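Local coordinates for putative cell adhesion protein (Bacteroides eggerthii, PDB 4GPV) that probably serves as a FimA-type subunit of a bacterial pilus and is thought to take part in cell adhesion, at residues S115-T120 and S225-D230; N205-G210 and G216-G221; P260-I265 and D319-V324. All coordinates share one frame; numbering follows the deposited sequence.

Overall arrangement
From the N terminus, the chain passes through strand 113-115 into the loop at 115-120, which waits more than a hundred residues for its partner at 225-230; that meeting is interaction 1. Inside the long loop it closes lies interaction 2, where 205-210 and 216-221 shut a short loop leading into the parallel pairing of strands 207-209 and 222-224. Interaction 3 follows in series, closing 260-265 against 319-324. All three reach the same seven-stranded sheet, and interaction 3 lays on it a loop between two strands of the other sheet. Interaction 2 touches both neighbours, through Y208 and T209 toward interaction 1 and through A217 and F218 toward interaction 3.

Interaction 1: S115-T120 and S225-D230; sequences SLMDNT and STALSD
The ST turn headed by S225 receives the side chain of M117, a selenomethionine in this crystal, at a buried junction between two loops. M117 bends at chi2 (-69°), which carries SE to 3.3 Å from S225 OG and sets it 3.9 Å from A227 CB. Beyond it, the terminal CE settles against the branch of L228, 3.7 Å from CG, with both methyls close by. All three partners sit within four successive residues, so the end of M117 rests on one short bend. The bend contains a short 3-10 segment, 226-227, and leads into strand 229-231 of the seven-stranded sheet, with Y208 of strand 207-209 packed on both M117 and L228. With OG anti to the backbone N (chi1 177°), S225 turns its hydroxyl to where the amide of A227 reaches it, A227 N to S225 OG 3.2 Å; the same OG also bonds D121 O. An alanine in place of S225 would take away OG, and A227 N and D121 O would probably each lose that partner. On the facing loop, D118 OD1 forms an Asx turn, accepting from T120 N at 3.0 Å from above the carboxylate plane, and accepts from T120 OG1 on its syn side.

Interaction 2: N205-G210 and G216-G221; sequences NEFYTG and GAFDSG
The backbones of F207 and G221 are joined by F207 N to G221 O, a hydrogen bond of 2.9 Å with an N-H...O angle of 162° and the donor tilted 20° from the carbonyl plane. It stands at the start of a parallel beta pairing, strand 207-209 with 222-224, in which F207 goes on to bond with T223. The same carbonyl oxygen is approached by a second hydrogen, in a CA-H...O contact from E206 CA to G221 O at 3.3 Å, and the CB of E206 lies next to it. G221 itself has a positive phi (64°), and a CB here would come within 2.9 Å of N205 O, a clash, so the close approach of the two segments suits a residue without a side chain. Just outside this bond, a water bridges the two backbones: it donates to N205 O at 2.6 Å and to S220 O at 2.7 Å, sitting in the plane of the F207 ring at its edge. The side chains add an aromatic contact. The F207 and F218 side chains cross at about a right angle, touching through CE2 of each ring at 4.1 Å. F187 of strand 176-193 and N254 also pack against F207, the buried member, whereas F218 is partly exposed and touches Q259. With CG anti to the backbone N, the F218 ring lies toward the following residues, and S220 N stands 4.0 Å above one face of the F218 ring, offset toward the rim.

Interaction 3: P260-I265 and D319-V324; sequences PTILAI and DPEEPV
I262, on strand 262-271, sets its side chain against the D319-E322 type I beta turn. The turn belongs to the long connection between strands 297-306 and 329-343 of the eleven-stranded sheet, whereas I262 is part of the seven-stranded one; the contact thus lays a loop from one sheet on the other within the FimA-like C-terminal domain, a family of the transthyretin clan. Among the apolar contacts, the delta methyl does most of the touching. With chi2 near 168° the ethyl arm of I262 is extended, and CD1 ends 3.8 Å from E321 CA and 3.9 Å from E321 CG, lying alongside the start of that glutamate chain. Methyl-to-carbonyl contacts complete the fit: I262 CD1 is 3.5 Å from P320 O, and CG2, the other branch, is 3.9 Å from that same oxygen. CB of P320 is directed toward the strand, and L186 packs on both I262 and P320, with F279 also against the proline. Polar bonds lie within the turn and beyond it. D319 closes an Asx turn, and the backbone bond from E322 N to D319 O is weak. E321 is extended beyond CG and carries its carboxylate away from the methyl, to Y214 OH and F218 N, both bonded to OE2, so one carboxylate oxygen links this turn to the 216-221 loop. E321 N meets D319 OD1 at 3.0 Å from above the carboxylate plane, 49° out of it.

Interaction 1: S115-T120 and S225-D230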
loop_
_atom_site.group_PDB
_atom_site.type_symbol
_atom_site.label_atom_id
_atom_site.label_comp_id
_atom_site.label_asym_id
_atom_site.label_seq_id
_atom_site.Cartn_x
_atom_site.Cartn_y
_atom_site.Cartn_z
ATOM N N SER A 115 -6.792 -4.961 -7.074
ATOM C CA SER A 115 -7.515 -4.302 -5.975
ATOM C C SER A 115 -6.802 -4.518 -4.695
ATOM O O SER A 115 -6.059 -5.499 -4.571
ATOM C CB SER A 115 -8.954 -4.802 -5.881
ATOM O OG SER A 115 -9.675 -4.245 -6.972
ATOM N N LEU A 116 -7.025 -3.620 -3.712
ATOM C CA LEU A 116 -6.324 -3.803 -2.436
ATOM C C LEU A 116 -6.885 -4.999 -1.673
ATOM O O LEU A 116 -6.181 -5.564 -0.837
ATOM C CB LEU A 116 -6.427 -2.526 -1.586
ATOM C CG LEU A 116 -5.678 -2.497 -0.241
ATOM C CD1 LEU A 116 -4.166 -2.627 -0.424
ATOM C CD2 LEU A 116 -6.033 -1.200 0.499
HETATM N N MSE A 117 -8.169 -5.339 -1.909
HETATM C CA MSE A 117 -8.800 -6.473 -1.240
HETATM C C MSE A 117 -9.199 -7.528 -2.236
HETATM O O MSE A 117 -9.444 -7.216 -3.414
HETATM C CB MSE A 117 -10.062 -6.076 -0.427
HETATM C CG MSE A 117 -9.840 -4.948 0.560
HETATM SE SE MSE A 117 -8.710 -5.507 2.030
HETATM C CE MSE A 117 -8.080 -3.719 2.573
ATOM N N ASP A 118 -9.320 -8.774 -1.753
ATOM C CA ASP A 118 -9.770 -9.874 -2.591
ATOM C C ASP A 118 -11.304 -9.726 -2.833
ATOM O O ASP A 118 -11.867 -8.725 -2.389
ATOM C CB ASP A 118 -9.367 -11.229 -1.982
ATOM C CG ASP A 118 -10.102 -11.681 -0.744
ATOM O OD1 ASP A 118 -11.106 -11.026 -0.370
ATOM O OD2 ASP A 118 -9.719 -12.733 -0.184
ATOM N N ASN A 119 -11.995 -10.690 -3.514
ATOM C CA ASN A 119 -13.421 -10.462 -3.798
ATOM C C ASN A 119 -14.382 -10.585 -2.589
ATOM O O ASN A 119 -15.583 -10.334 -2.746
ATOM C CB ASN A 119 -13.928 -11.323 -4.983
ATOM C CG ASN A 119 -13.780 -12.814 -4.848
ATOM O OD1 ASN A 119 -13.346 -13.332 -3.813
ATOM N ND2 ASN A 119 -14.203 -13.546 -5.893
ATOM N N THR A 120 -13.879 -10.882 -1.384
ATOM C CA THR A 120 -14.731 -10.858 -0.195
ATOM C C THR A 120 -14.794 -9.426 0.357
ATOM O O THR A 120 -15.606 -9.149 1.232
ATOM C CB THR A 120 -14.196 -11.788 0.915
ATOM O OG1 THR A 120 -12.981 -11.229 1.444
ATOM C CG2 THR A 120 -14.021 -13.247 0.456
ATOM N N SER A 225 -14.045 -2.748 4.914
ATOM C CA SER A 225 -13.121 -3.872 4.975
ATOM C C SER A 225 -12.682 -4.084 6.403
ATOM O O SER A 225 -12.073 -3.189 7.006
ATOM C CB SER A 225 -11.898 -3.634 4.095
ATOM O OG SER A 225 -11.022 -4.732 4.276
ATOM N N THR A 226 -12.895 -5.308 6.922
ATOM C CA THR A 226 -12.448 -5.624 8.282
ATOM C C THR A 226 -10.924 -5.704 8.336
ATOM O O THR A 226 -10.373 -5.586 9.422
ATOM C CB THR A 226 -13.075 -6.928 8.796
ATOM O OG1 THR A 226 -12.693 -7.973 7.915
ATOM C CG2 THR A 226 -14.586 -6.849 8.938
ATOM N N ALA A 227 -10.243 -5.864 7.200
ATOM C CA ALA A 227 -8.769 -5.891 7.180
ATOM C C ALA A 227 -8.182 -4.525 7.557
ATOM O O ALA A 227 -6.979 -4.420 7.794
ATOM C CB ALA A 227 -8.276 -6.287 5.804
ATOM N N LEU A 228 -9.016 -3.473 7.556
ATOM C CA LEU A 228 -8.545 -2.105 7.852
ATOM C C LEU A 228 -8.934 -1.654 9.270
ATOM O O LEU A 228 -8.971 -0.463 9.568
ATOM C CB LEU A 228 -9.032 -1.118 6.796
ATOM C CG LEU A 228 -8.533 -1.374 5.381
ATOM C CD1 LEU A 228 -9.098 -0.361 4.426
ATOM C CD2 LEU A 228 -6.979 -1.481 5.310
ATOM N N SER A 229 -9.140 -2.624 10.167
ATOM C CA SER A 229 -9.429 -2.352 11.569
ATOM C C SER A 229 -8.692 -3.371 12.422
ATOM O O SER A 229 -8.971 -4.555 12.309
ATOM C CB SER A 229 -10.938 -2.400 11.828
ATOM O OG SER A 229 -11.219 -2.128 13.191
ATOM N N ASP A 230 -7.768 -2.924 13.283
ATOM C CA ASP A 230 -7.029 -3.803 14.197
ATOM C C ASP A 230 -7.458 -3.498 15.618
ATOM O O ASP A 230 -7.227 -2.375 16.093
ATOM C CB ASP A 230 -5.519 -3.626 14.020
ATOM C CG ASP A 230 -4.997 -4.276 12.746
ATOM O OD1 ASP A 230 -5.475 -5.386 12.407
ATOM O OD2 ASP A 230 -3.990 -3.766 12.184
#

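Interaction 2: N205-G210 and G216-G221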
loop_
_atom_site.group_PDB
_atom_site.type_symbol
_atom_site.label_atom_id
_atom_site.label_comp_id
_atom_site.label_asym_id
_atom_site.label_seq_id
_atom_site.Cartn_x
_atom_site.Cartn_y
_atom_site.Cartn_z
ATOM N N ASN A 205 -10.706 6.889 -7.066
ATOM C CA ASN A 205 -12.082 7.345 -6.987
ATOM C C ASN A 205 -12.938 6.265 -6.301
ATOM O O ASN A 205 -14.143 6.437 -6.155
ATOM C CB ASN A 205 -12.630 7.770 -8.370
ATOM C CG ASN A 205 -12.730 6.706 -9.427
ATOM O OD1 ASN A 205 -12.421 5.525 -9.230
ATOM N ND2 ASN A 205 -13.196 7.124 -10.596
ATOM N N GLU A 206 -12.292 5.164 -5.859
ATOM C CA GLU A 206 -12.866 4.056 -5.103
ATOM C C GLU A 206 -11.950 3.723 -3.936
ATOM O O GLU A 206 -10.737 3.811 -4.050
ATOM C CB GLU A 206 -13.119 2.809 -5.953
ATOM C CG GLU A 206 -14.248 2.962 -6.947
ATOM C CD GLU A 206 -14.455 1.677 -7.726
ATOM O OE1 GLU A 206 -13.558 1.305 -8.517
ATOM O OE2 GLU A 206 -15.473 0.993 -7.479
ATOM N N PHE A 207 -12.545 3.367 -2.814
ATOM C CA PHE A 207 -11.796 3.164 -1.579
ATOM C C PHE A 207 -12.321 2.014 -0.751
ATOM O O PHE A 207 -13.501 1.680 -0.826
ATOM C CB PHE A 207 -11.962 4.440 -0.698
ATOM C CG PHE A 207 -11.587 5.731 -1.388
ATOM C CD1 PHE A 207 -10.263 6.136 -1.449
ATOM C CD2 PHE A 207 -12.523 6.431 -2.146
ATOM C CE1 PHE A 207 -9.892 7.260 -2.188
ATOM C CE2 PHE A 207 -12.147 7.553 -2.892
ATOM C CZ PHE A 207 -10.837 7.975 -2.877
ATOM N N TYR A 208 -11.493 1.561 0.182
ATOM C CA TYR A 208 -11.932 0.675 1.253
ATOM C C TYR A 208 -11.854 1.470 2.559
ATOM O O TYR A 208 -11.012 2.370 2.665
ATOM C CB TYR A 208 -11.055 -0.575 1.350
ATOM C CG TYR A 208 -11.126 -1.456 0.126
ATOM C CD1 TYR A 208 -12.188 -2.345 -0.056
ATOM C CD2 TYR A 208 -10.116 -1.434 -0.825
ATOM C CE1 TYR A 208 -12.236 -3.189 -1.169
ATOM C CE2 TYR A 208 -10.179 -2.230 -1.965
ATOM C CZ TYR A 208 -11.238 -3.107 -2.129
ATOM O OH TYR A 208 -11.213 -3.947 -3.212
ATOM N N THR A 209 -12.645 1.112 3.570
ATOM C CA THR A 209 -12.556 1.821 4.835
ATOM C C THR A 209 -12.759 0.822 6.009
ATOM O O THR A 209 -13.543 -0.135 5.909
ATOM C CB THR A 209 -13.514 3.047 4.858
ATOM O OG1 THR A 209 -13.063 3.948 5.853
ATOM C CG2 THR A 209 -14.963 2.675 5.140
ATOM N N GLY A 210 -12.006 1.020 7.074
ATOM C CA GLY A 210 -12.085 0.133 8.238
ATOM C C GLY A 210 -13.237 0.392 9.179
ATOM O O GLY A 210 -13.577 -0.460 10.010
ATOM N N GLY A 216 -21.897 11.712 8.793
ATOM C CA GLY A 216 -21.442 12.302 7.542
ATOM C C GLY A 216 -20.253 11.660 6.872
ATOM O O GLY A 216 -19.558 12.320 6.093
ATOM N N ALA A 217 -20.050 10.366 7.120
ATOM C CA ALA A 217 -18.943 9.625 6.531
ATOM C C ALA A 217 -19.021 9.665 5.002
ATOM O O ALA A 217 -20.099 9.515 4.419
ATOM C CB ALA A 217 -18.957 8.185 7.018
ATOM N N PHE A 218 -17.889 9.970 4.371
ATOM C CA PHE A 218 -17.764 9.989 2.917
ATOM C C PHE A 218 -18.076 8.590 2.425
ATOM O O PHE A 218 -17.509 7.633 2.948
ATOM C CB PHE A 218 -16.342 10.427 2.507
ATOM C CG PHE A 218 -16.104 10.436 1.021
ATOM C CD1 PHE A 218 -16.537 11.505 0.236
ATOM C CD2 PHE A 218 -15.475 9.368 0.394
ATOM C CE1 PHE A 218 -16.310 11.515 -1.144
ATOM C CE2 PHE A 218 -15.269 9.368 -0.992
ATOM C CZ PHE A 218 -15.671 10.446 -1.750
ATOM N N ASP A 219 -18.986 8.455 1.452
ATOM C CA ASP A 219 -19.416 7.117 1.046
ATOM C C ASP A 219 -19.399 6.866 -0.480
ATOM O O ASP A 219 -19.689 5.739 -0.908
ATOM C CB ASP A 219 -20.831 6.856 1.619
ATOM C CG ASP A 219 -21.286 5.410 1.533
ATOM O OD1 ASP A 219 -20.438 4.505 1.729
ATOM O OD2 ASP A 219 -22.470 5.181 1.201
ATOM N N SER A 220 -18.974 7.846 -1.285
ATOM C CA SER A 220 -18.947 7.674 -2.736
ATOM C C SER A 220 -17.863 6.671 -3.148
ATOM O O SER A 220 -16.678 6.956 -2.986
ATOM C CB SER A 220 -18.733 9.016 -3.432
ATOM O OG SER A 220 -19.705 9.954 -3.003
ATOM N N GLY A 221 -18.294 5.507 -3.651
ATOM C CA GLY A 221 -17.395 4.441 -4.087
ATOM C C GLY A 221 -16.579 3.859 -2.947
ATOM O O GLY A 221 -15.424 3.466 -3.130
HETATM O O HOH W 1 -15.162 8.397 -4.770
#

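Interaction 3: P260-I265 and D319-V324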
loop_
_atom_site.group_PDB
_atom_site.type_symbol
_atom_site.label_atom_id
_atom_site.label_comp_id
_atom_site.label_asym_id
_atom_site.label_seq_id
_atom_site.Cartn_x
_atom_site.Cartn_y
_atom_site.Cartn_z
ATOM N N PRO A 260 -8.794 11.992 0.916
ATOM C CA PRO A 260 -7.516 11.496 1.447
ATOM C C PRO A 260 -7.682 10.296 2.348
ATOM O O PRO A 260 -8.714 10.109 2.973
ATOM C CB PRO A 260 -7.003 12.667 2.277
ATOM C CG PRO A 260 -8.244 13.427 2.667
ATOM C CD PRO A 260 -9.133 13.312 1.485
ATOM N N THR A 261 -6.613 9.519 2.449
ATOM C CA THR A 261 -6.539 8.400 3.371
ATOM C C THR A 261 -6.375 8.988 4.784
ATOM O O THR A 261 -5.739 10.039 4.965
ATOM C CB THR A 261 -5.378 7.479 2.963
ATOM O OG1 THR A 261 -5.673 6.898 1.673
ATOM C CG2 THR A 261 -5.135 6.345 3.966
ATOM N N ILE A 262 -6.950 8.307 5.791
ATOM C CA ILE A 262 -6.896 8.767 7.185
ATOM C C ILE A 262 -6.515 7.590 8.076
ATOM O O ILE A 262 -7.131 6.526 7.981
ATOM C CB ILE A 262 -8.263 9.367 7.674
ATOM C CG1 ILE A 262 -8.842 10.432 6.712
ATOM C CG2 ILE A 262 -8.172 9.842 9.181
ATOM C CD1 ILE A 262 -10.266 10.827 6.983
ATOM N N LEU A 263 -5.528 7.778 8.938
ATOM C CA LEU A 263 -5.188 6.772 9.956
ATOM C C LEU A 263 -5.749 7.269 11.275
ATOM O O LEU A 263 -5.579 8.437 11.586
ATOM C CB LEU A 263 -3.663 6.538 10.067
ATOM C CG LEU A 263 -3.220 5.569 11.196
ATOM C CD1 LEU A 263 -3.645 4.121 10.903
ATOM C CD2 LEU A 263 -1.723 5.668 11.409
ATOM N N ALA A 264 -6.469 6.413 12.038
ATOM C CA ALA A 264 -6.992 6.884 13.307
ATOM C C ALA A 264 -7.045 5.802 14.365
ATOM O O ALA A 264 -7.103 4.602 14.060
ATOM C CB ALA A 264 -8.419 7.419 13.115
ATOM N N ILE A 265 -7.064 6.254 15.611
ATOM C CA ILE A 265 -7.463 5.431 16.735
ATOM C C ILE A 265 -8.951 5.693 16.870
ATOM O O ILE A 265 -9.332 6.853 16.990
ATOM C CB ILE A 265 -6.702 5.708 18.037
ATOM C CG1 ILE A 265 -5.201 5.436 17.870
ATOM C CG2 ILE A 265 -7.329 4.873 19.206
ATOM C CD1 ILE A 265 -4.351 6.099 18.947
ATOM N N ASP A 319 -15.453 13.885 14.279
ATOM C CA ASP A 319 -15.359 13.795 12.811
ATOM C C ASP A 319 -13.918 13.583 12.388
ATOM O O ASP A 319 -13.142 14.532 12.351
ATOM C CB ASP A 319 -15.944 15.041 12.111
ATOM C CG ASP A 319 -16.120 14.887 10.600
ATOM O OD1 ASP A 319 -15.701 13.849 10.050
ATOM O OD2 ASP A 319 -16.695 15.795 9.975
ATOM N N PRO A 320 -13.563 12.345 12.019
ATOM C CA PRO A 320 -12.171 12.081 11.631
ATOM C C PRO A 320 -11.821 12.648 10.263
ATOM O O PRO A 320 -10.647 12.694 9.937
ATOM C CB PRO A 320 -12.092 10.559 11.624
ATOM C CG PRO A 320 -13.475 10.118 11.276
ATOM C CD PRO A 320 -14.388 11.123 11.946
ATOM N N GLU A 321 -12.821 13.054 9.467
ATOM C CA GLU A 321 -12.566 13.585 8.113
ATOM C C GLU A 321 -12.209 15.080 8.106
ATOM O O GLU A 321 -11.820 15.600 7.057
ATOM C CB GLU A 321 -13.760 13.343 7.202
ATOM C CG GLU A 321 -14.040 11.869 6.962
ATOM C CD GLU A 321 -15.262 11.557 6.120
ATOM O OE1 GLU A 321 -15.795 12.467 5.445
ATOM O OE2 GLU A 321 -15.686 10.383 6.130
ATOM N N GLU A 322 -12.339 15.755 9.258
ATOM C CA GLU A 322 -11.996 17.174 9.406
ATOM C C GLU A 322 -10.696 17.292 10.212
ATOM O O GLU A 322 -10.563 16.614 11.231
ATOM C CB GLU A 322 -13.127 17.970 10.070
ATOM C CG GLU A 322 -14.405 18.111 9.255
ATOM C CD GLU A 322 -14.308 18.721 7.869
ATOM O OE1 GLU A 322 -13.604 19.744 7.703
ATOM O OE2 GLU A 322 -14.970 18.185 6.951
ATOM N N PRO A 323 -9.738 18.160 9.808
ATOM C CA PRO A 323 -8.479 18.264 10.571
ATOM C C PRO A 323 -8.697 18.660 12.034
ATOM O O PRO A 323 -9.671 19.344 12.373
ATOM C CB PRO A 323 -7.683 19.331 9.815
ATOM C CG PRO A 323 -8.283 19.373 8.457
ATOM C CD PRO A 323 -9.733 19.059 8.636
ATOM N N VAL A 324 -7.820 18.156 12.905
ATOM C CA VAL A 324 -7.900 18.392 14.341
ATOM C C VAL A 324 -6.847 19.417 14.730
ATOM O O VAL A 324 -5.687 19.312 14.321
ATOM C CB VAL A 324 -7.766 17.073 15.165
ATOM C CG1 VAL A 324 -7.743 17.341 16.669
ATOM C CG2 VAL A 324 -8.896 16.115 14.835
#